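Local coordinates for protein phosphoglycerol transferase GacH (Streptococcus pyogenes MGAS5005, PDB 6DGM) that probably transfers glycerol phosphate onto streptococcal rhamnose polysaccharide, and is represented here by its C-terminal sulfatase-family domain, with manganese and sn-glycerol-1-phosphate bound, at residues 42-47 with 187-192; 12-17 with 373-378. All coordinates share one frame; numbering follows the deposited sequence.

Overall arrangement
The two contacts illustrate how a catalytic fold separates its active centre from its periphery. Contact 1 lies in the interior, about 13 Å from the centre of the chain, where helix 182-192 meets strand 40-46 of the central mixed sheet; this strand leads directly to the manganese and ligand site. Contact 2 is about 27 Å from the centre of the chain and brings helix 11-29 together with the segment after helix 349-365. The contact centres are 36 Å apart, and their nearest atoms about 15 Å. Helix 11-29 and strand 40-46 follow each other in sequence. Both segments of contact 1 fall between those of contact 2, which pairs regions near the two ends of the chain.

Contact 1 (42-47 with 187-192); sequences IYLLSE and NNILSL. With MN (manganese (II) ion), chain C; 1GP (sn-glycerol-1-phosphate), chain D.
Ile189 meets Ile42 and Leu44 where a helix packs on the central mixed sheet of an alkaline phosphatase-type alpha/beta fold, as expected for the sulfatase family. Across the contact the interaction is wholly apolar. Ile189 uses two separate branches: its CG2 comes within 4.0 Å of Ile42 CD1, while its CD1 reaches Leu44 CD2 at 3.8 Å. The two strand residues, separated by one position, point from the same face of the strand, and each meets the isoleucine at a slant. Extension of Ile189 about its second torsion (chi2 169°) carries CD1 well forward of the branch that touches Ile42. Val203 of the adjoining strand 200-204 and Phe252 of helix 229-257 also pack on Ile189, which is thereby enclosed by sheet and helix.

Within the helical partner, Ser191 OG donates to Asn188 O at 2.9 Å, tilted 31° from the carbonyl plane, turning the hydroxyl back onto its own helix. The Asn188 side chain also holds the backbone of Lys171.

Metal coordination comes from Glu47, at the far end of the segment. Glu47, bent at chi2 (55°), presents both carboxylate oxygens to manganese, whose remaining protein ligands are Thr89, Asp270 and His271. The bound sn-glycerol-1-phosphate shares this ion: Glu47 OE1 and OE2 bind it at 2.2 and 2.3 Å, and O2P of sn-glycerol-1-phosphate does so at 2.3 Å.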
ATOM      1  N   ILE A  42       8.649   5.715  -2.452  1.00 16.19           N
ATOM      2  CA  ILE A  42       8.856   4.309  -2.124  1.00 15.21           C
ATOM      3  C   ILE A  42       7.563   3.774  -1.520  1.00 15.28           C
ATOM      4  O   ILE A  42       7.131   4.254  -0.468  1.00 15.85           O
ATOM      5  CB  ILE A  42      10.016   4.127  -1.136  1.00 15.76           C
ATOM      6  CG1 ILE A  42      11.328   4.654  -1.730  1.00 16.51           C
ATOM      7  CG2 ILE A  42      10.139   2.652  -0.760  1.00 15.85           C
ATOM      8  CD1 ILE A  42      12.411   4.928  -0.687  1.00 16.74           C
ATOM      9  N   TYR A  43       6.941   2.806  -2.183  1.00 14.76           N
ATOM     10  CA  TYR A  43       5.796   2.093  -1.626  1.00 14.61           C
ATOM     11  C   TYR A  43       6.346   0.829  -0.986  1.00 14.83           C
ATOM     12  O   TYR A  43       6.917  -0.015  -1.679  1.00 15.29           O
ATOM     13  CB  TYR A  43       4.756   1.747  -2.692  1.00 13.79           C
ATOM     14  CG  TYR A  43       3.791   2.855  -3.055  1.00 14.74           C
ATOM     15  CD1 TYR A  43       4.066   4.181  -2.752  1.00 15.77           C
ATOM     16  CD2 TYR A  43       2.609   2.573  -3.722  1.00 14.92           C
ATOM     17  CE1 TYR A  43       3.179   5.193  -3.099  1.00 16.97           C
ATOM     18  CE2 TYR A  43       1.719   3.572  -4.068  1.00 15.91           C
ATOM     19  CZ  TYR A  43       2.002   4.872  -3.759  1.00 16.63           C
ATOM     20  OH  TYR A  43       1.109   5.874  -4.098  1.00 16.61           O
ATOM     21  N   LEU A  44       6.220   0.724   0.328  1.00 14.61           N
ATOM     22  CA  LEU A  44       6.892  -0.312   1.117  1.00 15.05           C
ATOM     23  C   LEU A  44       5.802  -1.152   1.767  1.00 14.45           C
ATOM     24  O   LEU A  44       5.242  -0.772   2.800  1.00 14.66           O
ATOM     25  CB  LEU A  44       7.780   0.345   2.157  1.00 18.72           C
ATOM     26  CG  LEU A  44       8.929  -0.465   2.767  1.00 24.95           C
ATOM     27  CD1 LEU A  44       8.415  -1.766   3.349  1.00 23.92           C
ATOM     28  CD2 LEU A  44      10.007  -0.739   1.756  1.00 31.01           C
ATOM     29  N   LEU A  45       5.467  -2.270   1.130  1.00 13.71           N
ATOM     30  CA  LEU A  45       4.542  -3.254   1.682  1.00 13.77           C
ATOM     31  C   LEU A  45       5.347  -4.107   2.649  1.00 12.92           C
ATOM     32  O   LEU A  45       6.232  -4.856   2.232  1.00 13.09           O
ATOM     33  CB  LEU A  45       3.935  -4.073   0.552  1.00 14.20           C
ATOM     34  CG  LEU A  45       2.813  -5.060   0.913  1.00 14.65           C
ATOM     35  CD1 LEU A  45       2.117  -5.602  -0.336  1.00 15.09           C
ATOM     36  CD2 LEU A  45       3.330  -6.223   1.791  1.00 14.30           C
ATOM     37  N   SER A  46       5.054  -3.971   3.934  1.00 12.49           N
ATOM     38  CA  SER A  46       5.763  -4.667   5.005  1.00 13.96           C
ATOM     39  C   SER A  46       4.927  -5.898   5.357  1.00 13.98           C
ATOM     40  O   SER A  46       3.908  -5.802   6.051  1.00 14.31           O
ATOM     41  CB  SER A  46       5.946  -3.731   6.194  1.00 14.96           C
ATOM     42  OG  SER A  46       6.710  -4.349   7.221  1.00 14.90           O
ATOM     43  N   GLU A  47       5.342  -7.046   4.835  1.00 14.30           N
ATOM     44  CA  GLU A  47       4.564  -8.272   4.903  1.00 14.28           C
ATOM     45  C   GLU A  47       4.112  -8.578   6.317  1.00 13.94           C
ATOM     46  O   GLU A  47       4.921  -8.683   7.235  1.00 14.23           O
ATOM     47  CB  GLU A  47       5.442  -9.403   4.370  1.00 14.37           C
ATOM     48  CG  GLU A  47       4.832 -10.813   4.469  1.00 15.71           C
ATOM     49  CD  GLU A  47       3.479 -10.903   3.797  1.00 16.63           C
ATOM     50  OE1 GLU A  47       2.497 -11.172   4.512  1.00 16.95           O
ATOM     51  OE2 GLU A  47       3.400 -10.706   2.572  1.00 16.14           O
ATOM     52  N   ASN A 187      18.574  -2.098   2.691  1.00 17.13           N
ATOM     53  CA  ASN A 187      19.898  -1.714   2.227  1.00 17.68           C
ATOM     54  C   ASN A 187      20.003  -1.815   0.715  1.00 17.91           C
ATOM     55  O   ASN A 187      20.737  -1.040   0.091  1.00 19.17           O
ATOM     56  CB  ASN A 187      20.961  -2.520   2.956  1.00 18.96           C
ATOM     57  CG  ASN A 187      21.237  -1.954   4.335  1.00 22.26           C
ATOM     58  OD1 ASN A 187      20.957  -0.776   4.597  1.00 23.55           O
ATOM     59  ND2 ASN A 187      21.801  -2.763   5.207  1.00 23.96           N
ATOM     60  N   ASN A 188      19.237  -2.717   0.109  1.00 16.95           N
ATOM     61  CA  ASN A 188      19.187  -2.766  -1.348  1.00 16.50           C
ATOM     62  C   ASN A 188      18.426  -1.575  -1.930  1.00 17.62           C
ATOM     63  O   ASN A 188      18.795  -1.073  -2.991  1.00 19.91           O
ATOM     64  CB  ASN A 188      18.630  -4.101  -1.813  1.00 16.95           C
ATOM     65  CG  ASN A 188      19.699  -5.158  -1.912  1.00 17.94           C
ATOM     66  OD1 ASN A 188      20.288  -5.362  -2.976  1.00 19.08           O
ATOM     67  ND2 ASN A 188      19.998  -5.816  -0.789  1.00 17.72           N
ATOM     68  N   ILE A 189      17.367  -1.097  -1.258  1.00 16.36           N
ATOM     69  CA  ILE A 189      16.755   0.164  -1.687  1.00 16.53           C
ATOM     70  C   ILE A 189      17.790   1.284  -1.650  1.00 17.48           C
ATOM     71  O   ILE A 189      17.984   2.013  -2.629  1.00 18.15           O
ATOM     72  CB  ILE A 189      15.550   0.525  -0.809  1.00 16.15           C
ATOM     73  CG1 ILE A 189      14.445  -0.533  -0.924  1.00 15.18           C
ATOM     74  CG2 ILE A 189      14.991   1.920  -1.213  1.00 17.88           C
ATOM     75  CD1 ILE A 189      13.390  -0.342   0.115  1.00 14.60           C
ATOM     76  N   LEU A 190      18.471   1.428  -0.512  1.00 17.87           N
ATOM     77  CA  LEU A 190      19.421   2.527  -0.342  1.00 18.54           C
ATOM     78  C   LEU A 190      20.504   2.513  -1.414  1.00 19.03           C
ATOM     79  O   LEU A 190      20.911   3.572  -1.903  1.00 20.05           O
ATOM     80  CB  LEU A 190      20.043   2.469   1.052  1.00 20.16           C
ATOM     81  CG  LEU A 190      19.096   2.774   2.211  1.00 20.76           C
ATOM     82  CD1 LEU A 190      19.774   2.484   3.556  1.00 22.55           C
ATOM     83  CD2 LEU A 190      18.580   4.203   2.173  1.00 20.45           C
ATOM     84  N   SER A 191      20.988   1.321  -1.794  1.00 18.33           N
ATOM     85  CA  SER A 191      22.038   1.235  -2.797  1.00 20.75           C
ATOM     86  C   SER A 191      21.560   1.618  -4.196  1.00 21.14           C
ATOM     87  O   SER A 191      22.391   1.888  -5.070  1.00 23.81           O
ATOM     88  CB  SER A 191      22.618  -0.180  -2.824  1.00 24.80           C
ATOM     89  OG  SER A 191      21.686  -1.082  -3.384  1.00 29.10           O
ATOM     90  N   LEU A 192      20.252   1.625  -4.436  1.00 20.66           N
ATOM     91  CA  LEU A 192      19.726   1.973  -5.747  1.00 19.93           C
ATOM     92  C   LEU A 192      19.218   3.404  -5.826  1.00 20.32           C
ATOM     93  O   LEU A 192      18.963   3.894  -6.936  1.00 19.69           O
ATOM     94  CB  LEU A 192      18.591   1.024  -6.121  1.00 19.66           C
ATOM     95  CG  LEU A 192      18.984  -0.435  -6.341  1.00 24.16           C
ATOM     96  CD1 LEU A 192      17.734  -1.313  -6.511  1.00 25.90           C
ATOM     97  CD2 LEU A 192      19.879  -0.555  -7.535  1.00 27.15           C
TER
HETATM   98 MN    MN C 901       1.123 -10.839   2.778  1.00 17.49          MN
HETATM   99  C3  1GP D 902       5.137 -14.101  -1.772  1.00 23.31           C
HETATM  100  O3  1GP D 902       4.078 -11.907  -1.647  1.00 19.67           O
HETATM  101  C2  1GP D 902       3.845 -13.330  -1.609  1.00 23.68           C
HETATM  102  O2  1GP D 902       5.688 -13.984  -3.082  1.00 23.95           O
HETATM  103  C1  1GP D 902       3.152 -13.705  -0.307  1.00 28.60           C
HETATM  104  O1P 1GP D 902       1.805 -13.222  -0.300  1.00 29.62           O
HETATM  105  O2P 1GP D 902       1.051 -13.029   2.243  1.00 28.89           O
HETATM  106  O3P 1GP D 902      -0.586 -13.516   0.242  1.00 27.93           O
HETATM  107  O4P 1GP D 902       1.086 -15.269   1.018  1.00 32.71           O
HETATM  108  P   1GP D 902       0.808 -13.742   0.868  1.00 28.91           P

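Contact 2 (12-17 with 373-378); sequences ETIASI and LKHKTF
Ile17 N donates to Thr13 O at 3.0 Å, a regular backbone bond of helix 11-29, and this same helical turn offers the surface against which His375 and Phe378 rest. Ala15 is the point of closest approach. With only a methyl group as side chain, it lets the imidazole of His375 approach the helix backbone itself: His375 NE2 lies 3.6 Å from Ala15 CA, and His375 CE1 is 3.7 Å from Ala15 CB. The ring meets Ala15 obliquely. At its other side-chain contact, His375 CD2 is 4.0 Å from Ile14 CG2, so the imidazole spans two successive helix residues. Rotation about the first torsion (chi1 -61°) sets CG of His375 opposite its own carbonyl carbon and directs the ring to the helix. These are van der Waals contacts made by the CD2, CE1 and NE2 atoms of the ring.

A type I beta turn from His375 to Phe378 brings the second aromatic group to the helix. It is closed by Phe378 N donating to His375 O at 3.2 Å. The phenyl ring of Phe378 then extends to the next part of the helix, where Phe378 CE1 is 4.5 Å from Ile17 O. That carbonyl oxygen stands at the ring edge, near its plane, in a looser approach than that of His375. Within the turn, Thr377 OG1 is hydrogen-bonded to Gln22 OE1, adding a polar tie to helix 11-29 farther along its length.

Ala18, farther along helix 11-29, is touched by both His375 and Phe378. Phe378 also packs on Ile361 of helix 349-365 and on Tyr329 of helix 328-339, while Ile17 touches Asp357 and Asn360, placing the C-terminal turn among three helices at the edge of the domain.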
ATOM      1  N   GLU A  12     -22.119   9.423 -21.887  1.00 28.80           N
ATOM      2  CA  GLU A  12     -22.493  10.715 -21.317  1.00 30.67           C
ATOM      3  C   GLU A  12     -22.144  10.789 -19.835  1.00 28.89           C
ATOM      4  O   GLU A  12     -21.680  11.828 -19.347  1.00 29.73           O
ATOM      5  CB  GLU A  12     -23.985  10.982 -21.556  1.00 35.22           C
ATOM      6  CG  GLU A  12     -24.322  11.310 -23.002  1.00 45.58           C
ATOM      7  CD  GLU A  12     -25.795  11.653 -23.208  1.00 60.44           C
ATOM      8  OE1 GLU A  12     -26.590  11.467 -22.259  1.00 64.32           O
ATOM      9  OE2 GLU A  12     -26.160  12.113 -24.321  1.00 66.25           O
ATOM     10  N   THR A  13     -22.351   9.703 -19.097  1.00 27.00           N
ATOM     11  CA  THR A  13     -21.971   9.713 -17.689  1.00 26.63           C
ATOM     12  C   THR A  13     -20.465   9.881 -17.515  1.00 25.79           C
ATOM     13  O   THR A  13     -20.015  10.645 -16.654  1.00 26.64           O
ATOM     14  CB  THR A  13     -22.467   8.431 -17.013  1.00 26.57           C
ATOM     15  OG1 THR A  13     -23.893   8.473 -16.930  1.00 28.20           O
ATOM     16  CG2 THR A  13     -21.866   8.274 -15.617  1.00 26.23           C
ATOM     17  N   ILE A  14     -19.671   9.167 -18.308  1.00 25.13           N
ATOM     18  CA  ILE A  14     -18.217   9.317 -18.221  1.00 23.80           C
ATOM     19  C   ILE A  14     -17.812  10.747 -18.568  1.00 25.04           C
ATOM     20  O   ILE A  14     -16.940  11.331 -17.917  1.00 25.50           O
ATOM     21  CB  ILE A  14     -17.512   8.276 -19.114  1.00 24.11           C
ATOM     22  CG1 ILE A  14     -17.647   6.861 -18.544  1.00 22.34           C
ATOM     23  CG2 ILE A  14     -16.053   8.651 -19.321  1.00 25.33           C
ATOM     24  CD1 ILE A  14     -16.964   6.640 -17.226  1.00 22.76           C
ATOM     25  N   ALA A  15     -18.455  11.346 -19.576  1.00 26.17           N
ATOM     26  CA  ALA A  15     -18.149  12.736 -19.914  1.00 28.38           C
ATOM     27  C   ALA A  15     -18.449  13.666 -18.740  1.00 28.84           C
ATOM     28  O   ALA A  15     -17.664  14.576 -18.442  1.00 28.78           O
ATOM     29  CB  ALA A  15     -18.919  13.158 -21.171  1.00 30.26           C
ATOM     30  N   SER A  16     -19.581  13.454 -18.057  1.00 29.82           N
ATOM     31  CA  SER A  16     -19.933  14.310 -16.927  1.00 30.14           C
ATOM     32  C   SER A  16     -18.913  14.177 -15.805  1.00 28.08           C
ATOM     33  O   SER A  16     -18.532  15.173 -15.172  1.00 28.85           O
ATOM     34  CB  SER A  16     -21.323  13.952 -16.395  1.00 35.24           C
ATOM     35  OG  SER A  16     -22.295  14.115 -17.409  1.00 47.27           O
ATOM     36  N   ILE A  17     -18.468  12.947 -15.540  1.00 25.66           N
ATOM     37  CA  ILE A  17     -17.478  12.713 -14.494  1.00 24.97           C
ATOM     38  C   ILE A  17     -16.166  13.373 -14.867  1.00 25.59           C
ATOM     39  O   ILE A  17     -15.528  14.035 -14.038  1.00 26.45           O
ATOM     40  CB  ILE A  17     -17.297  11.201 -14.258  1.00 23.59           C
ATOM     41  CG1 ILE A  17     -18.589  10.587 -13.734  1.00 23.80           C
ATOM     42  CG2 ILE A  17     -16.141  10.931 -13.300  1.00 23.62           C
ATOM     43  CD1 ILE A  17     -18.611   9.066 -13.842  1.00 22.99           C
ATOM     44  N   LEU A 373     -10.948   7.237 -23.149  1.00 29.74           N
ATOM     45  CA  LEU A 373      -9.943   7.512 -24.173  1.00 33.27           C
ATOM     46  C   LEU A 373     -10.227   8.813 -24.908  1.00 35.89           C
ATOM     47  O   LEU A 373      -9.318   9.392 -25.513  1.00 39.21           O
ATOM     48  CB  LEU A 373      -9.858   6.347 -25.162  1.00 36.77           C
ATOM     49  CG  LEU A 373      -9.399   5.014 -24.558  1.00 43.24           C
ATOM     50  CD1 LEU A 373      -9.545   3.902 -25.583  1.00 48.20           C
ATOM     51  CD2 LEU A 373      -7.963   5.083 -24.055  1.00 47.26           C
ATOM     52  N   LYS A 374     -11.464   9.285 -24.871  1.00 34.60           N
ATOM     53  CA  LYS A 374     -11.829  10.545 -25.491  1.00 35.86           C
ATOM     54  C   LYS A 374     -11.608  11.733 -24.565  1.00 36.73           C
ATOM     55  O   LYS A 374     -11.720  12.876 -25.011  1.00 43.05           O
ATOM     56  CB  LYS A 374     -13.286  10.476 -25.946  1.00 40.42           C
ATOM     57  CG  LYS A 374     -13.699  11.621 -26.841  1.00 49.66           C
ATOM     58  CD  LYS A 374     -15.006  11.321 -27.555  1.00 56.78           C
ATOM     59  CE  LYS A 374     -15.454  12.516 -28.397  1.00 62.35           C
ATOM     60  NZ  LYS A 374     -16.719  12.230 -29.126  1.00 65.93           N
ATOM     61  N   HIS A 375     -11.264  11.497 -23.302  1.00 31.06           N
ATOM     62  CA  HIS A 375     -11.039  12.564 -22.333  1.00 29.93           C
ATOM     63  C   HIS A 375      -9.552  12.563 -22.009  1.00 29.75           C
ATOM     64  O   HIS A 375      -9.097  11.980 -21.023  1.00 26.95           O
ATOM     65  CB  HIS A 375     -11.905  12.316 -21.135  1.00 28.62           C
ATOM     66  CG  HIS A 375     -13.359  12.310 -21.475  1.00 31.73           C
ATOM     67  ND1 HIS A 375     -14.073  13.469 -21.681  1.00 34.19           N
ATOM     68  CD2 HIS A 375     -14.219  11.288 -21.702  1.00 32.50           C
ATOM     69  CE1 HIS A 375     -15.315  13.165 -22.011  1.00 35.10           C
ATOM     70  NE2 HIS A 375     -15.432  11.848 -22.022  1.00 33.19           N
ATOM     71  N   LYS A 376      -8.790  13.262 -22.858  1.00 34.92           N
ATOM     72  CA  LYS A 376      -7.345  13.089 -22.914  1.00 37.13           C
ATOM     73  C   LYS A 376      -6.613  13.638 -21.701  1.00 35.54           C
ATOM     74  O   LYS A 376      -5.462  13.257 -21.476  1.00 36.62           O
ATOM     75  CB  LYS A 376      -6.767  13.808 -24.136  1.00 43.90           C
ATOM     76  CG  LYS A 376      -7.349  13.385 -25.466  1.00 46.02           C
ATOM     77  CD  LYS A 376      -7.066  11.927 -25.765  1.00 42.15           C
ATOM     78  CE  LYS A 376      -6.662  11.725 -27.229  1.00 41.51           C
ATOM     79  NZ  LYS A 376      -7.191  12.738 -28.155  1.00 45.41           N
ATOM     80  N   THR A 377      -7.216  14.539 -20.936  1.00 31.42           N
ATOM     81  CA  THR A 377      -6.543  15.102 -19.769  1.00 30.82           C
ATOM     82  C   THR A 377      -6.977  14.461 -18.456  1.00 27.68           C
ATOM     83  O   THR A 377      -6.506  14.881 -17.393  1.00 26.14           O
ATOM     84  CB  THR A 377      -6.750  16.625 -19.723  1.00 37.06           C
ATOM     85  OG1 THR A 377      -8.139  16.923 -19.537  1.00 38.63           O
ATOM     86  CG2 THR A 377      -6.266  17.277 -21.025  1.00 41.05           C
ATOM     87  N   PHE A 378      -7.825  13.433 -18.494  1.00 26.53           N
ATOM     88  CA  PHE A 378      -8.369  12.911 -17.246  1.00 24.11           C
ATOM     89  C   PHE A 378      -7.274  12.353 -16.343  1.00 22.92           C
ATOM     90  O   PHE A 378      -7.351  12.469 -15.111  1.00 22.07           O
ATOM     91  CB  PHE A 378      -9.400  11.823 -17.508  1.00 22.87           C
ATOM     92  CG  PHE A 378     -10.099  11.354 -16.259  1.00 22.70           C
ATOM     93  CD1 PHE A 378     -11.069  12.140 -15.659  1.00 24.66           C
ATOM     94  CD2 PHE A 378      -9.786  10.131 -15.686  1.00 21.89           C
ATOM     95  CE1 PHE A 378     -11.722  11.711 -14.512  1.00 25.73           C
ATOM     96  CE2 PHE A 378     -10.433   9.701 -14.554  1.00 22.20           C
ATOM     97  CZ  PHE A 378     -11.399  10.495 -13.962  1.00 23.96           C
TER